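Local coordinates for protein Tni2 (Pseudomonas fluorescens, PDB 6B12) that probably acts as an immunity protein that binds and neutralises a toxic bacterial effector, at residues 108-113 with 123-128. Residues are numbered along the deposited sequence; the frame is centred on the assembly and turned at random.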
loop_
_atom_site.group_PDB
_atom_site.type_symbol
_atom_site.label_atom_id
_atom_site.label_comp_id
_atom_site.label_asym_id
_atom_site.label_seq_id
_atom_site.Cartn_x
_atom_site.Cartn_y
_atom_site.Cartn_z
ATOM N N TYR C 108 6.582 -6.699 3.430
ATOM C CA TYR C 108 6.359 -5.294 3.111
ATOM C C TYR C 108 5.585 -5.173 1.798
ATOM O O TYR C 108 5.849 -5.905 0.837
ATOM C CB TYR C 108 7.690 -4.556 3.024
ATOM C CG TYR C 108 8.324 -4.366 4.385
ATOM C CD1 TYR C 108 7.749 -3.511 5.323
ATOM C CD2 TYR C 108 9.473 -5.054 4.742
ATOM C CE1 TYR C 108 8.327 -3.324 6.594
ATOM C CE2 TYR C 108 10.074 -4.867 6.026
ATOM C CZ TYR C 108 9.480 -3.995 6.926
ATOM O OH TYR C 108 10.028 -3.798 8.176
ATOM N N SER C 109 4.618 -4.245 1.767
ATOM C CA SER C 109 3.581 -4.229 0.748
ATOM C C SER C 109 3.487 -2.932 -0.033
ATOM O O SER C 109 3.271 -2.995 -1.235
ATOM C CB SER C 109 2.222 -4.558 1.365
ATOM O OG SER C 109 2.300 -5.854 1.933
ATOM N N TRP C 110 3.649 -1.765 0.600
ATOM C CA TRP C 110 3.625 -0.501 -0.141
ATOM C C TRP C 110 4.101 0.600 0.798
ATOM O O TRP C 110 4.255 0.380 2.000
ATOM C CB TRP C 110 2.234 -0.183 -0.708
ATOM C CG TRP C 110 1.126 0.199 0.279
ATOM C CD1 TRP C 110 0.868 1.440 0.792
ATOM C CD2 TRP C 110 0.115 -0.667 0.812
ATOM N NE1 TRP C 110 -0.220 1.400 1.628
ATOM C CE2 TRP C 110 -0.712 0.116 1.645
ATOM C CE3 TRP C 110 -0.172 -2.024 0.664
ATOM C CZ2 TRP C 110 -1.787 -0.420 2.342
ATOM C CZ3 TRP C 110 -1.256 -2.554 1.345
ATOM C CH2 TRP C 110 -2.044 -1.757 2.176
ATOM N N PHE C 111 4.318 1.794 0.241
ATOM C CA PHE C 111 4.848 2.921 1.008
ATOM C C PHE C 111 3.756 3.950 1.264
ATOM O O PHE C 111 2.841 4.116 0.456
ATOM C CB PHE C 111 5.997 3.624 0.262
ATOM C CG PHE C 111 7.198 2.762 0.034
ATOM C CD1 PHE C 111 8.070 2.468 1.074
ATOM C CD2 PHE C 111 7.457 2.229 -1.230
ATOM C CE1 PHE C 111 9.181 1.659 0.866
ATOM C CE2 PHE C 111 8.563 1.431 -1.444
ATOM C CZ PHE C 111 9.437 1.148 -0.410
ATOM N N GLU C 112 3.868 4.655 2.390
ATOM C CA GLU C 112 3.060 5.843 2.644
ATOM C C GLU C 112 3.959 6.911 3.229
ATOM O O GLU C 112 5.057 6.627 3.702
ATOM C CB GLU C 112 1.900 5.584 3.614
ATOM C CG GLU C 112 0.895 4.557 3.136
ATOM C CD GLU C 112 -0.033 5.074 2.041
ATOM O OE1 GLU C 112 -0.008 6.285 1.707
ATOM O OE2 GLU C 112 -0.782 4.237 1.510
ATOM N N GLN C 113 3.483 8.150 3.209
ATOM C CA GLN C 113 4.234 9.257 3.777
ATOM C C GLN C 113 3.394 9.911 4.863
ATOM O O GLN C 113 2.255 10.317 4.609
ATOM C CB GLN C 113 4.619 10.273 2.695
ATOM C CG GLN C 113 5.894 11.017 3.030
ATOM C CD GLN C 113 6.257 12.076 2.012
ATOM O OE1 GLN C 113 5.836 12.018 0.851
ATOM N NE2 GLN C 113 7.043 13.064 2.447
ATOM N N THR C 123 8.028 5.353 5.593
ATOM C CA THR C 123 7.062 4.393 6.125
ATOM C C THR C 123 6.788 3.309 5.099
ATOM O O THR C 123 6.517 3.604 3.936
ATOM C CB THR C 123 5.743 5.088 6.473
ATOM O OG1 THR C 123 5.965 6.110 7.453
ATOM C CG2 THR C 123 4.745 4.074 7.042
ATOM N N CYS C 124 6.799 2.048 5.539
ATOM C CA CYS C 124 6.403 0.959 4.660
ATOM C C CYS C 124 5.365 0.126 5.391
ATOM O O CYS C 124 5.472 -0.101 6.610
ATOM C CB CYS C 124 7.611 0.121 4.248
ATOM S SG CYS C 124 7.307 -1.022 2.870
HETATM N N MSE C 125 4.333 -0.261 4.652
HETATM C CA MSE C 125 3.205 -0.987 5.225
HETATM C C MSE C 125 3.535 -2.471 5.180
HETATM O O MSE C 125 3.934 -2.988 4.146
HETATM C CB MSE C 125 1.921 -0.653 4.456
HETATM C CG MSE C 125 1.635 0.835 4.370
HETATM SE SE MSE C 125 1.530 1.704 6.130
HETATM C CE MSE C 125 0.127 0.570 6.764
ATOM N N PHE C 126 3.342 -3.149 6.311
ATOM C CA PHE C 126 3.804 -4.516 6.533
ATOM C C PHE C 126 2.587 -5.400 6.768
ATOM O O PHE C 126 1.741 -5.068 7.604
ATOM C CB PHE C 126 4.736 -4.517 7.754
ATOM C CG PHE C 126 5.166 -5.881 8.265
ATOM C CD1 PHE C 126 6.334 -6.470 7.810
ATOM C CD2 PHE C 126 4.470 -6.502 9.297
ATOM C CE1 PHE C 126 6.760 -7.687 8.333
ATOM C CE2 PHE C 126 4.893 -7.715 9.827
ATOM C CZ PHE C 126 6.024 -8.314 9.349
ATOM N N SER C 127 2.475 -6.490 5.995
ATOM C CA SER C 127 1.387 -7.449 6.147
ATOM C C SER C 127 1.898 -8.629 6.964
ATOM O O SER C 127 2.752 -9.388 6.488
ATOM C CB SER C 127 0.879 -7.904 4.778
ATOM O OG SER C 127 -0.267 -8.740 4.936
ATOM N N ARG C 128 1.363 -8.791 8.178
ATOM C CA ARG C 128 1.796 -9.872 9.057
ATOM C C ARG C 128 1.351 -11.212 8.477
ATOM O O ARG C 128 0.195 -11.380 8.112
ATOM C CB ARG C 128 1.207 -9.671 10.455
ATOM C CG ARG C 128 1.569 -10.755 11.453
ATOM C CD ARG C 128 1.306 -10.279 12.870
ATOM N NE ARG C 128 -0.120 -10.114 13.170
ATOM C CZ ARG C 128 -0.585 -9.609 14.312
ATOM N NH1 ARG C 128 0.263 -9.204 15.264
ATOM N NH2 ARG C 128 -1.890 -9.477 14.487
HETATM O O HOH W 1 7.444 7.011 3.072
#
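Tyr108 and Phe126 meet on the face of an antiparallel strand pair that also carries Phe111 and Cys124, in a T-shaped stack: the edge of Phe126 turns to the face of Tyr108, planes at 65° and centroids 5.4 Å apart. Cys124 packs between Tyr108 and Phe111. With its sulfur anti to the backbone N (chi1 -167°), SG lies 3.5 Å from Tyr108 CD1 and 3.8 Å from Phe111 CE1, meeting both rings obliquely, while Leu80 of strand 78-84 touches Tyr108, Phe111 and Cys124. On the other face, selenomethionine Met125 sets CG over the five-membered ring of Trp110, 3.6 Å from its centroid, as a CH-pi contact. A weak bond from Trp110 NE1 to Glu112 OE2 links that indole to a carboxylate whose oxygens also bond the backbone of a partner protein chain.

Packing slackens toward 112-113. Glu112 N reaches Thr123 O at 3.2 Å from 44° outside the carbonyl plane, and a water bridges Glu112 O and Thr123 N. Further in, Ser109 N to Met125 O (2.8 Å) and Met125 N to Trp110 O (2.7 Å) grip more closely. Ser109 and Trp110 together face Met125, Ser109 with its psi turned to the helical side: a classic beta bulge in the hairpin of strands 102-112 and 121-128.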